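Local coordinates for lactate racemase apoprotein (Thermoanaerobacterium thermosaccharolyticum, PDB 2YJG), which interconverts the D- and L-isomers of lactate, a nickel-dependent reaction that in the mature enzyme uses a covalently attached nickel pincer cofactor, at residues 141-146 with 152-157; 181-186 with 219-224; 346-351 with 355-360; 169-174 with 257-262; 114-119 with 123-128. All coordinates share one frame; numbering follows the deposited sequence.

Interaction 1 of 5, residues 141-146 with 152-157; sequences MELIGT and KLEINK
Ile144 and Leu153 make the tightest meeting between 141-146 and 152-157: Ile144 CD1 lies 3.3 Å from Leu153 CD2, closer than ordinary van der Waals contact. The same methyl also reaches Ile155, CD1 of Ile144 standing 3.8 Å from CG1 of Ile155, and thus bridges two residues of the partner strand. Ile144 manages this because its CG1 sits between the backbone N and the carbonyl carbon (chi1 51°), which lays the ethyl branch over Leu153. With an alanine here, Leu153 and Ile155 would probably lose the methyl that spans them, and a gap would open beside Val160 of helix 157-161, which also packs on Ile144. The two strands form an antiparallel beta hairpin, whose Leu153 and Ile155 side is packed under helices 157-161 and 219-230 while the Leu143 and Lys152 side faces solvent. Backbone bonds join them, among them Ile144 N to Leu153 O at 2.9 Å, almost straight at 171°, and Glu142 N to Ile155 O at 2.8 Å. On the solvent side Leu143 and Lys152 meet more loosely, Leu143 CD1 touching CG of the lysine at 3.8 Å. Glu154, on this face, turns its carboxylate to Ser192. Back on the Ile155 face, Glu142 OE1 rests against the aliphatic part of Lys157, 3.2 Å from its CG, while the lysine NZ stays 6.1 Å from that oxygen.

Interaction 2 of 5, residues 181-186 with 219-224; sequences GGRKSI and PIHRDM. With SO4 (sulfate ion), chain E; EDO (1,2-ethanediol), chain F.
Arg183 lays its aliphatic stem over Met224, CG of the arginine meeting CB of the methionine at 3.3 Å, and the Met224 sulfur lies over one face of the guanidinium, offset toward its rim. The contact joins a 3-10 turn, 183-185, to the start of helix 219-230 beside the cofactor site, where Lys184 is probably the point of covalent attachment. The guanidinium also grips His221 side-on, with NE and NH2 both directed at one ring nitrogen. NE to His221 ND1 is the shorter bond, 2.9 Å, and lies in the imidazole plane; NH2 reaches the same ND1 at 3.2 Å from 34° out of the ring plane. The two flat groups stand 63° apart. Arg183 NH1 turns back to Gly181 O, which also accepts from Lys184 N on the opposite face of its carbonyl plane, so the arginine ties the glycine turn to the helix. Phe179 O is a further acceptor for NH1. Lys184 runs alongside Met224, pointing the same way, its CG 3.7 Å from SD of the methionine. A sulfate, probably from the crystallisation liquor, is held by Gly181 N and Arg75 near this lysine, whose NZ donates to O1 of a bound ethanediol at 2.7 Å.

Interaction 3 of 5, residues 346-351 with 355-360; sequences LSRGRD and PDQWEA
The guanidinium of Arg348 and the amide of Gln357 are turned 81° against each other, and it is the amide oxygen that comes to the guanidinium edge, near its plane. There Gln357 OE1 lies 3.1 Å from Arg348 NE and 3.2 Å from Arg348 CD. A bend at chi3 (69°) in the arginine carries NE round toward this oxygen. Both polar ends also have hydrogen-bond partners in residues 352-354: OE1 accepts from Leu354 N, and Arg348 NH2 donates to Glu352 O. The other half of the amide works through water, which donates to Gly349 O at 2.8 Å and receives a weak bond from Gln357 NE2 at 2.9 Å. One flat group thereby reaches Leu354 N directly and Gly349 O through water. A leucine in its place would probably leave Leu354 N and the bridging water without their amide partners. Trp331 of helix 326-333 packs on both Arg348 and Gln357. Gln357 is the first residue of helix 357-369, following Asp356 at the N-cap position. The contact lies across the loop linking helix 338-346 to helix 357-369 in the C-terminal domain, with the Gln357 side chain about 6 Å from that of His200, probably a nickel ligand.

Interaction 4 of 5, residues 169-174 with 257-262; sequences GFIEPH and KAHLKG
Ile171 packs against the first turns of helix 257-270, and every contact across the two segments is van der Waals in kind. The methyl CD1 does most of the touching: it lies 3.7 Å from Gly262 CA and 3.8 Å from the His259 carbonyl O. CG1 anti to the carbonyl carbon (chi1 -67°), with the ethyl branch extended beyond it (chi2 164°), sends that methyl onto the helix surface. The absence of a side chain at Gly262 is what admits it, for a CB there would collide with CD1. Against the His259 ring the isoleucine crosses obliquely. Further apolar partners come from the same helix, where Cys263 and Val266 also touch Ile171.

Polar contacts belong to the strand and its neighbours: the backbone of Ile171 bonds with that of Val239 in strand 233-241, and Ser180 OG bonds to Phe170 O and Glu172 N. A snug apolar fit of this kind implies a helix seated by shape against the segment leading from strand 164-170 to His174, probably a proton donor or acceptor.

Interaction 5 of 5, residues 114-119 with 123-128; sequences QEMKAK and DLVENE. With MG (magnesium ion), chain C; SO4 (sulfate ion), chain D.
Apolar packing joins the two helices through Met116 and Val125, whose side chains cross at about a right angle. The valine spreads both methyls over the methionine: CG2 lies 4.0 Å from Met116 CB and 3.6 Å from the Met116 carbonyl O, while CG1 faces the other end of the side chain, 4.0 Å from Met116 CE. A turn at chi3 (60°) brings the S-methyl group back to CG1. Leu113 and Phe120 enclose Val125 further, and Phe130 and Val132 pack on Met116.

Charge governs the outer side. Lys117 NZ bonds to O3 of a sulfate at 3.0 Å and also forms a salt bridge with Glu122; Glu122 N and Arg80 hold the same anion, probably drawn from the crystallisation liquor.

Metal coordination occupies the end of helix 122-127. Carbonyl oxygens, not carboxylates, bind the magnesium: Val125 O at 2.4 Å, Glu126 O at 2.5 Å and Glu128 O at 2.3 Å. Carbonyls at a helix C-terminus lack their next-turn N-H partners and point outward, which probably suits them to a cation. Val125 O and Glu128 O of the second subunit complete the site, giving five carbonyl oxygens in all, and Met116 packs on Glu126 of that subunit. The contact thus illustrates two short consecutive helices, 113-120 and 122-127, the second ending in a main-chain metal site at the homodimer interface.

Overall arrangement
Interactions 2 and 4 are the closest pair, with centres 11 Å apart, and meet directly: the His259 side chain packs against 181-183, and Lys184 NZ lies 3.7 Å from His174 CE1. Together they bring the probable cofactor-attachment lysine beside a probable catalytic histidine. Interaction 1 joins this core from the side of the hairpin, Ile155 CG2 touching Ile186 CG2 at 4.0 Å. Interaction 3, in the C-terminal domain, stops about 6 Å short of interaction 2 at the nearest atoms; His200, expected to bind nickel, has both Met224 and Gln357 nearby. Interaction 5 is peripheral, its centre 36 Å from that of interaction 3, and serves the dimer interface.

Interaction 1 of 5, residues 141-146 with 152-157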
# COMPACT_ATOMS: atom_id res chain seq x y z
N MET A 141 8.44 22.48 0.98
CA MET A 141 9.07 23.01 2.20
C MET A 141 8.62 24.44 2.44
O MET A 141 8.40 25.16 1.47
CB MET A 141 10.60 23.06 2.07
CG MET A 141 11.30 21.76 1.77
SD MET A 141 11.21 20.63 3.16
CE MET A 141 12.05 19.29 2.48
N GLU A 142 8.54 24.85 3.71
CA GLU A 142 8.29 26.24 4.07
C GLU A 142 9.29 26.76 5.09
O GLU A 142 9.52 26.15 6.13
CB GLU A 142 6.90 26.39 4.64
CG GLU A 142 6.44 27.80 4.84
CD GLU A 142 4.93 27.89 5.07
OE1 GLU A 142 4.18 27.14 4.42
OE2 GLU A 142 4.50 28.69 5.92
N LEU A 143 9.87 27.93 4.81
CA LEU A 143 10.68 28.63 5.80
C LEU A 143 9.77 29.06 6.93
O LEU A 143 8.74 29.73 6.69
CB LEU A 143 11.40 29.82 5.15
CG LEU A 143 12.23 30.75 6.04
CD1 LEU A 143 13.38 29.99 6.80
CD2 LEU A 143 12.78 31.88 5.16
N ILE A 144 10.10 28.65 8.15
CA ILE A 144 9.29 29.03 9.31
C ILE A 144 10.01 29.82 10.37
O ILE A 144 9.40 30.29 11.30
CB ILE A 144 8.66 27.84 10.01
CG1 ILE A 144 9.70 26.75 10.32
CG2 ILE A 144 7.44 27.35 9.19
CD1 ILE A 144 9.31 25.84 11.47
N GLY A 145 11.31 30.02 10.23
CA GLY A 145 11.98 30.75 11.28
C GLY A 145 13.47 30.62 11.19
O GLY A 145 14.00 30.04 10.22
N THR A 146 14.13 31.21 12.18
CA THR A 146 15.58 31.09 12.30
C THR A 146 16.00 30.56 13.68
O THR A 146 15.52 30.96 14.72
CB THR A 146 16.25 32.42 12.10
OG1 THR A 146 15.88 33.25 13.20
CG2 THR A 146 15.85 33.04 10.76
N LYS A 152 18.57 29.15 9.02
CA LYS A 152 17.17 29.05 8.59
C LYS A 152 16.58 27.68 8.97
O LYS A 152 17.32 26.68 9.09
CB LYS A 152 17.09 29.18 7.08
CG LYS A 152 17.11 30.59 6.56
CD LYS A 152 17.11 30.60 5.02
CE LYS A 152 17.63 31.91 4.50
NZ LYS A 152 17.03 32.98 5.30
N LEU A 153 15.27 27.65 9.14
CA LEU A 153 14.52 26.44 9.45
C LEU A 153 13.42 26.26 8.39
O LEU A 153 12.53 27.11 8.26
CB LEU A 153 13.91 26.56 10.85
CG LEU A 153 12.96 25.43 11.28
CD1 LEU A 153 13.77 24.14 11.15
CD2 LEU A 153 12.40 25.63 12.67
N GLU A 154 13.51 25.20 7.59
CA GLU A 154 12.53 24.92 6.54
C GLU A 154 11.96 23.56 6.84
O GLU A 154 12.74 22.61 7.00
CB GLU A 154 13.20 24.92 5.17
CG GLU A 154 14.02 26.23 4.98
CD GLU A 154 15.03 26.22 3.87
OE1 GLU A 154 15.58 25.15 3.52
OE2 GLU A 154 15.28 27.34 3.34
N ILE A 155 10.64 23.47 6.99
CA ILE A 155 10.01 22.16 7.20
C ILE A 155 8.87 21.86 6.20
O ILE A 155 8.40 22.76 5.50
CB ILE A 155 9.63 21.92 8.64
CG1 ILE A 155 8.56 22.91 9.15
CG2 ILE A 155 10.89 22.05 9.56
CD1 ILE A 155 7.85 22.44 10.39
N ASN A 156 8.46 20.60 6.13
CA ASN A 156 7.33 20.20 5.27
C ASN A 156 6.07 21.06 5.52
O ASN A 156 5.59 21.21 6.67
CB ASN A 156 7.01 18.73 5.53
CG ASN A 156 6.23 18.07 4.42
OD1 ASN A 156 5.06 18.41 4.16
ND2 ASN A 156 6.85 17.08 3.80
N LYS A 157 5.55 21.60 4.41
CA LYS A 157 4.37 22.48 4.42
C LYS A 157 3.12 21.87 5.06
O LYS A 157 2.34 22.55 5.69
CB LYS A 157 4.00 22.88 2.97
CG LYS A 157 3.69 24.39 2.86
CD LYS A 157 3.71 24.94 1.40
CE LYS A 157 2.93 24.06 0.41
NZ LYS A 157 2.90 24.62 -1.02

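Interaction 2 of 5, residues 181-186 with 219-224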
# COMPACT_ATOMS: atom_id res chain seq x y z
N GLY A 181 14.15 10.46 19.27
CA GLY A 181 12.74 10.82 19.55
C GLY A 181 12.42 12.29 19.82
O GLY A 181 13.21 13.18 19.52
N GLY A 182 11.21 12.50 20.28
CA GLY A 182 10.67 13.83 20.58
C GLY A 182 10.87 14.71 19.37
O GLY A 182 10.50 14.32 18.23
N ARG A 183 11.53 15.83 19.59
CA ARG A 183 11.86 16.85 18.60
C ARG A 183 12.50 16.40 17.30
O ARG A 183 12.42 17.06 16.34
CB ARG A 183 12.75 17.95 19.24
CG ARG A 183 14.19 17.54 19.51
CD ARG A 183 14.39 16.29 20.41
NE ARG A 183 15.78 16.02 20.80
CZ ARG A 183 16.39 14.85 20.75
NH1 ARG A 183 15.79 13.74 20.41
NH2 ARG A 183 17.63 14.77 21.12
N LYS A 184 13.13 15.25 17.30
CA LYS A 184 13.74 14.72 16.06
C LYS A 184 12.75 14.38 14.95
O LYS A 184 13.14 14.24 13.76
CB LYS A 184 14.66 13.51 16.34
CG LYS A 184 16.06 13.91 16.72
CD LYS A 184 17.11 12.77 16.68
CE LYS A 184 17.61 12.52 15.29
NZ LYS A 184 18.70 11.53 15.36
N SER A 185 11.49 14.23 15.30
CA SER A 185 10.44 14.11 14.29
C SER A 185 10.38 15.39 13.41
O SER A 185 9.89 15.33 12.28
CB SER A 185 9.09 13.81 14.93
OG SER A 185 9.12 12.54 15.57
N ILE A 186 10.81 16.54 13.93
CA ILE A 186 10.81 17.78 13.18
C ILE A 186 12.15 17.99 12.49
O ILE A 186 12.18 18.10 11.28
CB ILE A 186 10.48 18.99 14.03
CG1 ILE A 186 9.20 18.73 14.84
CG2 ILE A 186 10.50 20.27 13.17
CD1 ILE A 186 7.88 18.57 14.02
N PRO A 219 24.26 21.57 21.53
CA PRO A 219 23.72 22.58 20.60
C PRO A 219 22.88 21.99 19.48
O PRO A 219 22.06 22.70 18.94
CB PRO A 219 24.99 23.22 20.03
CG PRO A 219 26.02 22.14 20.10
CD PRO A 219 25.72 21.47 21.39
N ILE A 220 23.11 20.72 19.14
CA ILE A 220 22.33 20.02 18.12
C ILE A 220 20.91 19.92 18.62
O ILE A 220 19.93 20.31 17.97
CB ILE A 220 22.88 18.56 17.81
CG1 ILE A 220 24.28 18.68 17.26
CG2 ILE A 220 21.97 17.90 16.79
CD1 ILE A 220 25.18 17.46 17.21
N HIS A 221 20.81 19.46 19.85
CA HIS A 221 19.55 19.32 20.57
C HIS A 221 18.86 20.66 20.77
O HIS A 221 17.64 20.81 20.57
CB HIS A 221 19.80 18.64 21.90
CG HIS A 221 18.58 18.51 22.74
ND1 HIS A 221 17.50 17.73 22.37
CD2 HIS A 221 18.27 19.07 23.92
CE1 HIS A 221 16.58 17.81 23.32
NE2 HIS A 221 17.03 18.61 24.27
N ARG A 222 19.64 21.68 21.09
CA ARG A 222 19.05 23.03 21.22
C ARG A 222 18.35 23.52 19.94
O ARG A 222 17.24 24.06 20.01
CB ARG A 222 20.18 24.03 21.62
CG ARG A 222 19.67 25.46 21.82
CD ARG A 222 20.80 26.50 22.16
NE ARG A 222 20.25 27.88 22.27
CZ ARG A 222 20.97 29.02 22.24
NH1 ARG A 222 22.30 29.01 22.07
NH2 ARG A 222 20.36 30.19 22.37
N ASP A 223 18.99 23.36 18.79
CA ASP A 223 18.34 23.70 17.50
C ASP A 223 17.10 22.86 17.24
O ASP A 223 16.10 23.40 16.74
CB ASP A 223 19.35 23.65 16.31
CG ASP A 223 20.09 25.00 16.10
OD1 ASP A 223 20.04 25.90 17.01
OD2 ASP A 223 20.67 25.15 15.04
N MET A 224 17.14 21.55 17.58
CA MET A 224 16.02 20.67 17.36
C MET A 224 14.81 21.07 18.19
O MET A 224 13.67 21.02 17.72
CB MET A 224 16.43 19.22 17.69
CG MET A 224 17.54 18.63 16.80
SD MET A 224 18.00 16.99 17.48
CE MET A 224 19.04 16.28 16.12
S SO4 E . 14.68 9.43 15.30
O1 SO4 E . 13.57 10.37 15.09
O2 SO4 E . 14.07 8.07 15.37
O3 SO4 E . 15.72 9.43 14.23
O4 SO4 E . 15.26 9.87 16.52
C1 EDO F . 20.52 10.41 12.15
O1 EDO F . 19.54 11.17 12.86
C2 EDO F . 21.91 10.82 12.56
O2 EDO F . 22.65 11.16 11.38

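Interaction 3 of 5, residues 346-351 with 355-360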
# COMPACT_ATOMS: atom_id res chain seq x y z
N LEU A 346 36.98 20.11 10.36
CA LEU A 346 36.79 21.29 11.16
C LEU A 346 36.92 22.57 10.33
O LEU A 346 36.42 23.59 10.75
CB LEU A 346 37.82 21.38 12.29
CG LEU A 346 37.60 20.40 13.45
CD1 LEU A 346 38.68 20.56 14.52
CD2 LEU A 346 36.24 20.61 14.00
N SER A 347 37.61 22.50 9.17
CA SER A 347 37.70 23.68 8.27
C SER A 347 36.36 23.96 7.57
O SER A 347 36.23 24.97 6.90
CB SER A 347 38.81 23.50 7.24
OG SER A 347 38.41 22.69 6.17
N ARG A 348 35.35 23.10 7.76
CA ARG A 348 34.08 23.22 7.05
C ARG A 348 33.07 24.01 7.86
O ARG A 348 32.79 23.67 9.01
CB ARG A 348 33.56 21.81 6.64
CG ARG A 348 34.55 21.00 5.81
CD ARG A 348 33.99 19.76 5.22
NE ARG A 348 33.03 20.11 4.17
CZ ARG A 348 33.37 20.50 2.95
NH1 ARG A 348 34.63 20.50 2.60
NH2 ARG A 348 32.42 20.89 2.08
N GLY A 349 32.54 25.10 7.27
CA GLY A 349 31.56 25.92 7.94
C GLY A 349 30.18 25.30 8.08
O GLY A 349 29.91 24.16 7.56
N ARG A 350 29.28 26.08 8.68
CA ARG A 350 27.94 25.59 9.03
C ARG A 350 27.12 25.20 7.79
O ARG A 350 26.35 24.21 7.83
CB ARG A 350 27.13 26.63 9.80
CG ARG A 350 27.63 26.95 11.20
CD ARG A 350 26.55 27.74 11.94
NE ARG A 350 26.46 27.38 13.35
CZ ARG A 350 27.19 27.93 14.31
NH1 ARG A 350 28.09 28.87 14.03
NH2 ARG A 350 27.02 27.54 15.57
N ASP A 351 27.36 25.93 6.67
CA ASP A 351 26.68 25.64 5.41
C ASP A 351 27.43 24.81 4.41
O ASP A 351 27.06 24.78 3.22
CB ASP A 351 26.28 26.97 4.73
CG ASP A 351 27.46 27.96 4.55
OD1 ASP A 351 28.58 27.85 5.22
OD2 ASP A 351 27.20 28.93 3.76
N PRO A 355 27.26 15.08 3.18
CA PRO A 355 26.83 13.77 3.71
C PRO A 355 28.03 12.91 4.16
O PRO A 355 29.09 12.92 3.55
CB PRO A 355 26.09 13.13 2.50
CG PRO A 355 25.51 14.42 1.78
CD PRO A 355 26.73 15.30 1.80
N ASP A 356 27.85 12.25 5.30
CA ASP A 356 28.81 11.36 5.95
C ASP A 356 29.89 12.09 6.80
O ASP A 356 30.58 11.42 7.58
CB ASP A 356 29.57 10.46 4.94
CG ASP A 356 28.72 9.39 4.25
OD1 ASP A 356 27.45 9.30 4.44
OD2 ASP A 356 29.38 8.61 3.47
N GLN A 357 30.04 13.41 6.67
CA GLN A 357 31.22 14.05 7.24
C GLN A 357 31.27 13.91 8.77
O GLN A 357 32.34 13.76 9.36
CB GLN A 357 31.33 15.52 6.78
CG GLN A 357 30.58 16.52 7.52
CD GLN A 357 31.08 17.97 7.22
OE1 GLN A 357 31.30 18.33 6.04
NE2 GLN A 357 31.20 18.79 8.27
N TRP A 358 30.11 13.98 9.41
CA TRP A 358 30.03 13.97 10.86
C TRP A 358 30.49 12.61 11.45
O TRP A 358 31.03 12.53 12.55
CB TRP A 358 28.62 14.34 11.29
CG TRP A 358 27.53 13.52 10.69
CD1 TRP A 358 27.01 12.38 11.18
CD2 TRP A 358 26.86 13.78 9.46
NE1 TRP A 358 26.03 11.89 10.35
CE2 TRP A 358 25.92 12.75 9.27
CE3 TRP A 358 26.97 14.77 8.50
CZ2 TRP A 358 25.08 12.69 8.15
CZ3 TRP A 358 26.11 14.75 7.44
CH2 TRP A 358 25.16 13.72 7.26
N GLU A 359 30.19 11.54 10.71
CA GLU A 359 30.55 10.16 11.12
C GLU A 359 32.04 10.04 11.03
O GLU A 359 32.72 9.41 11.90
CB GLU A 359 29.88 9.14 10.19
CG GLU A 359 29.54 7.76 10.75
CD GLU A 359 28.41 7.77 11.76
OE1 GLU A 359 27.83 8.87 11.99
OE2 GLU A 359 28.05 6.68 12.33
N ALA A 360 32.64 10.59 9.96
CA ALA A 360 34.10 10.62 9.86
C ALA A 360 34.76 11.48 10.95
O ALA A 360 35.84 11.13 11.47
CB ALA A 360 34.62 11.10 8.42
O HOH W 1 30.21 21.54 8.63

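Interaction 4 of 5, residues 169-174 with 257-262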
# COMPACT_ATOMS: atom_id res chain seq x y z
N GLY A 169 7.21 8.27 17.92
CA GLY A 169 8.64 7.95 17.81
C GLY A 169 9.06 6.95 18.86
O GLY A 169 8.22 6.40 19.58
N PHE A 170 10.37 6.75 19.02
CA PHE A 170 10.90 5.91 20.10
C PHE A 170 12.17 6.56 20.68
O PHE A 170 12.81 7.48 20.02
CB PHE A 170 11.20 4.49 19.60
CG PHE A 170 12.45 4.37 18.87
CD1 PHE A 170 12.69 5.12 17.75
CD2 PHE A 170 13.41 3.50 19.29
CE1 PHE A 170 13.90 5.03 17.12
CE2 PHE A 170 14.58 3.39 18.63
CZ PHE A 170 14.82 4.16 17.56
N ILE A 171 12.54 6.13 21.88
CA ILE A 171 13.62 6.80 22.61
C ILE A 171 14.73 5.81 22.93
O ILE A 171 14.47 4.79 23.59
CB ILE A 171 13.11 7.44 23.93
CG1 ILE A 171 12.18 8.57 23.69
CG2 ILE A 171 14.34 7.94 24.72
CD1 ILE A 171 11.35 9.02 24.91
N GLU A 172 15.96 6.06 22.48
CA GLU A 172 17.12 5.21 22.81
C GLU A 172 18.31 6.18 22.78
O GLU A 172 18.19 7.30 22.26
CB GLU A 172 17.33 4.09 21.79
CG GLU A 172 17.80 4.61 20.40
CD GLU A 172 17.92 3.52 19.33
OE1 GLU A 172 17.52 2.35 19.59
OE2 GLU A 172 18.40 3.88 18.22
N PRO A 173 19.49 5.75 23.25
CA PRO A 173 20.57 6.70 23.28
C PRO A 173 21.01 7.03 21.88
O PRO A 173 20.83 6.21 20.99
CB PRO A 173 21.68 5.91 23.98
CG PRO A 173 20.94 4.92 24.85
CD PRO A 173 19.80 4.54 24.02
N HIS A 174 21.61 8.18 21.69
CA HIS A 174 22.17 8.56 20.38
C HIS A 174 23.49 9.27 20.60
O HIS A 174 23.58 10.23 21.42
CB HIS A 174 21.17 9.39 19.59
CG HIS A 174 21.69 9.85 18.28
ND1 HIS A 174 21.29 9.33 17.06
CD2 HIS A 174 22.63 10.79 18.00
CE1 HIS A 174 21.97 9.95 16.09
NE2 HIS A 174 22.78 10.83 16.65
N LYS A 257 8.47 17.81 27.53
CA LYS A 257 8.39 17.22 28.86
C LYS A 257 8.18 15.71 28.80
O LYS A 257 8.72 15.00 29.64
CB LYS A 257 7.30 17.91 29.70
CG LYS A 257 7.63 19.38 30.01
CD LYS A 257 6.46 20.10 30.73
CE LYS A 257 6.66 21.60 30.94
NZ LYS A 257 6.97 22.22 29.64
N ALA A 258 7.35 15.21 27.87
CA ALA A 258 7.12 13.77 27.74
C ALA A 258 8.38 13.06 27.25
O ALA A 258 8.67 12.00 27.74
CB ALA A 258 5.91 13.42 26.83
N HIS A 259 9.12 13.68 26.32
CA HIS A 259 10.38 13.17 25.79
C HIS A 259 11.39 13.06 26.90
O HIS A 259 12.03 12.02 27.08
CB HIS A 259 10.92 14.05 24.69
CG HIS A 259 12.25 13.60 24.13
ND1 HIS A 259 12.45 12.39 23.46
CD2 HIS A 259 13.45 14.23 24.12
CE1 HIS A 259 13.71 12.30 23.09
NE2 HIS A 259 14.34 13.40 23.47
N LEU A 260 11.48 14.11 27.73
CA LEU A 260 12.43 14.06 28.85
C LEU A 260 12.13 12.97 29.87
O LEU A 260 13.06 12.29 30.38
CB LEU A 260 12.55 15.44 29.50
CG LEU A 260 13.17 16.58 28.72
CD1 LEU A 260 13.22 17.91 29.54
CD2 LEU A 260 14.63 16.27 28.24
N LYS A 261 10.85 12.77 30.21
CA LYS A 261 10.49 11.68 31.12
C LYS A 261 10.91 10.32 30.53
O LYS A 261 11.44 9.47 31.22
CB LYS A 261 8.99 11.75 31.47
CG LYS A 261 8.52 10.69 32.42
CD LYS A 261 9.24 10.72 33.81
CE LYS A 261 9.58 9.26 34.28
NZ LYS A 261 10.82 8.64 33.62
N GLY A 262 10.75 10.17 29.23
CA GLY A 262 11.24 8.97 28.56
C GLY A 262 12.75 8.83 28.58
O GLY A 262 13.31 7.73 28.81

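Interaction 5 of 5, residues 114-119 with 123-128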
# COMPACT_ATOMS: atom_id res chain seq x y z
N GLN A 114 6.05 -1.09 -0.70
CA GLN A 114 6.28 -2.42 -0.11
C GLN A 114 6.78 -2.26 1.31
O GLN A 114 6.38 -2.99 2.23
CB GLN A 114 7.22 -3.31 -0.98
CG GLN A 114 8.62 -3.66 -0.34
CD GLN A 114 9.83 -3.59 -1.33
OE1 GLN A 114 9.85 -4.25 -2.37
NE2 GLN A 114 10.85 -2.78 -0.97
N GLU A 115 7.64 -1.26 1.49
CA GLU A 115 8.19 -0.90 2.79
C GLU A 115 7.10 -0.36 3.69
O GLU A 115 7.04 -0.67 4.87
CB GLU A 115 9.32 0.13 2.60
CG GLU A 115 10.63 -0.50 2.14
CD GLU A 115 11.66 0.50 1.62
OE1 GLU A 115 11.36 1.72 1.42
OE2 GLU A 115 12.81 0.04 1.42
N MET A 116 6.21 0.45 3.13
CA MET A 116 5.09 0.96 3.90
C MET A 116 4.21 -0.21 4.34
O MET A 116 3.80 -0.29 5.48
CB MET A 116 4.31 2.01 3.11
CG MET A 116 5.03 3.35 3.13
SD MET A 116 4.35 4.61 2.05
CE MET A 116 2.88 4.54 2.86
N LYS A 117 3.96 -1.14 3.44
CA LYS A 117 3.15 -2.31 3.78
C LYS A 117 3.85 -3.08 4.88
O LYS A 117 3.20 -3.48 5.82
CB LYS A 117 2.96 -3.23 2.56
CG LYS A 117 2.14 -4.46 2.84
CD LYS A 117 2.33 -5.53 1.76
CE LYS A 117 2.07 -6.92 2.34
NZ LYS A 117 0.62 -7.08 2.61
N ALA A 118 5.16 -3.29 4.78
CA ALA A 118 5.88 -4.06 5.81
C ALA A 118 5.80 -3.42 7.19
O ALA A 118 5.53 -4.10 8.19
CB ALA A 118 7.35 -4.33 5.41
N LYS A 119 5.95 -2.10 7.22
CA LYS A 119 5.93 -1.33 8.48
C LYS A 119 4.57 -1.16 9.11
O LYS A 119 4.42 -1.39 10.31
CB LYS A 119 6.50 0.07 8.24
CG LYS A 119 6.84 0.81 9.51
CD LYS A 119 8.24 0.32 9.90
CE LYS A 119 8.71 1.03 11.09
NZ LYS A 119 9.09 0.05 12.14
N ASP A 123 -3.91 -2.71 5.41
CA ASP A 123 -5.17 -2.02 5.66
C ASP A 123 -4.89 -0.59 6.09
O ASP A 123 -5.50 0.35 5.59
CB ASP A 123 -5.99 -2.74 6.75
CG ASP A 123 -6.53 -4.10 6.30
OD1 ASP A 123 -6.49 -4.48 5.12
OD2 ASP A 123 -7.06 -4.79 7.19
N LEU A 124 -3.92 -0.40 7.01
CA LEU A 124 -3.63 0.93 7.49
C LEU A 124 -3.10 1.86 6.35
O LEU A 124 -3.53 3.02 6.22
CB LEU A 124 -2.64 0.81 8.66
CG LEU A 124 -2.45 1.86 9.73
CD1 LEU A 124 -3.80 2.32 10.27
CD2 LEU A 124 -1.53 1.24 10.86
N VAL A 125 -2.25 1.32 5.47
CA VAL A 125 -1.71 2.09 4.36
C VAL A 125 -2.85 2.50 3.41
O VAL A 125 -2.97 3.64 3.04
CB VAL A 125 -0.57 1.33 3.61
CG1 VAL A 125 -0.21 1.99 2.31
CG2 VAL A 125 0.69 1.19 4.51
N GLU A 126 -3.72 1.57 3.08
CA GLU A 126 -4.89 1.87 2.29
C GLU A 126 -5.84 2.85 2.97
O GLU A 126 -6.18 3.90 2.39
CB GLU A 126 -5.63 0.56 1.97
CG GLU A 126 -4.80 -0.43 1.09
CD GLU A 126 -5.41 -1.81 0.94
OE1 GLU A 126 -6.49 -2.08 1.54
OE2 GLU A 126 -4.84 -2.63 0.17
N ASN A 127 -6.31 2.48 4.15
CA ASN A 127 -7.46 3.08 4.80
C ASN A 127 -7.19 4.52 5.31
O ASN A 127 -8.12 5.34 5.47
CB ASN A 127 -7.93 2.29 6.01
CG ASN A 127 -8.57 0.91 5.71
OD1 ASN A 127 -8.85 0.48 4.57
ND2 ASN A 127 -8.73 0.19 6.78
N GLU A 128 -5.94 4.82 5.65
CA GLU A 128 -5.56 6.14 6.10
C GLU A 128 -4.74 6.87 5.05
O GLU A 128 -4.26 6.26 4.08
CB GLU A 128 -4.76 6.07 7.40
CG GLU A 128 -5.57 5.42 8.54
CD GLU A 128 -6.80 6.12 9.03
OE1 GLU A 128 -7.02 7.30 8.75
OE2 GLU A 128 -7.61 5.43 9.71
MG MG C . -4.20 5.43 1.93
S SO4 D . -0.14 -7.08 6.34
O1 SO4 D . -0.97 -6.77 7.48
O2 SO4 D . -0.30 -8.41 5.82
O3 SO4 D . -0.34 -6.15 5.24
O4 SO4 D . 1.25 -6.91 6.68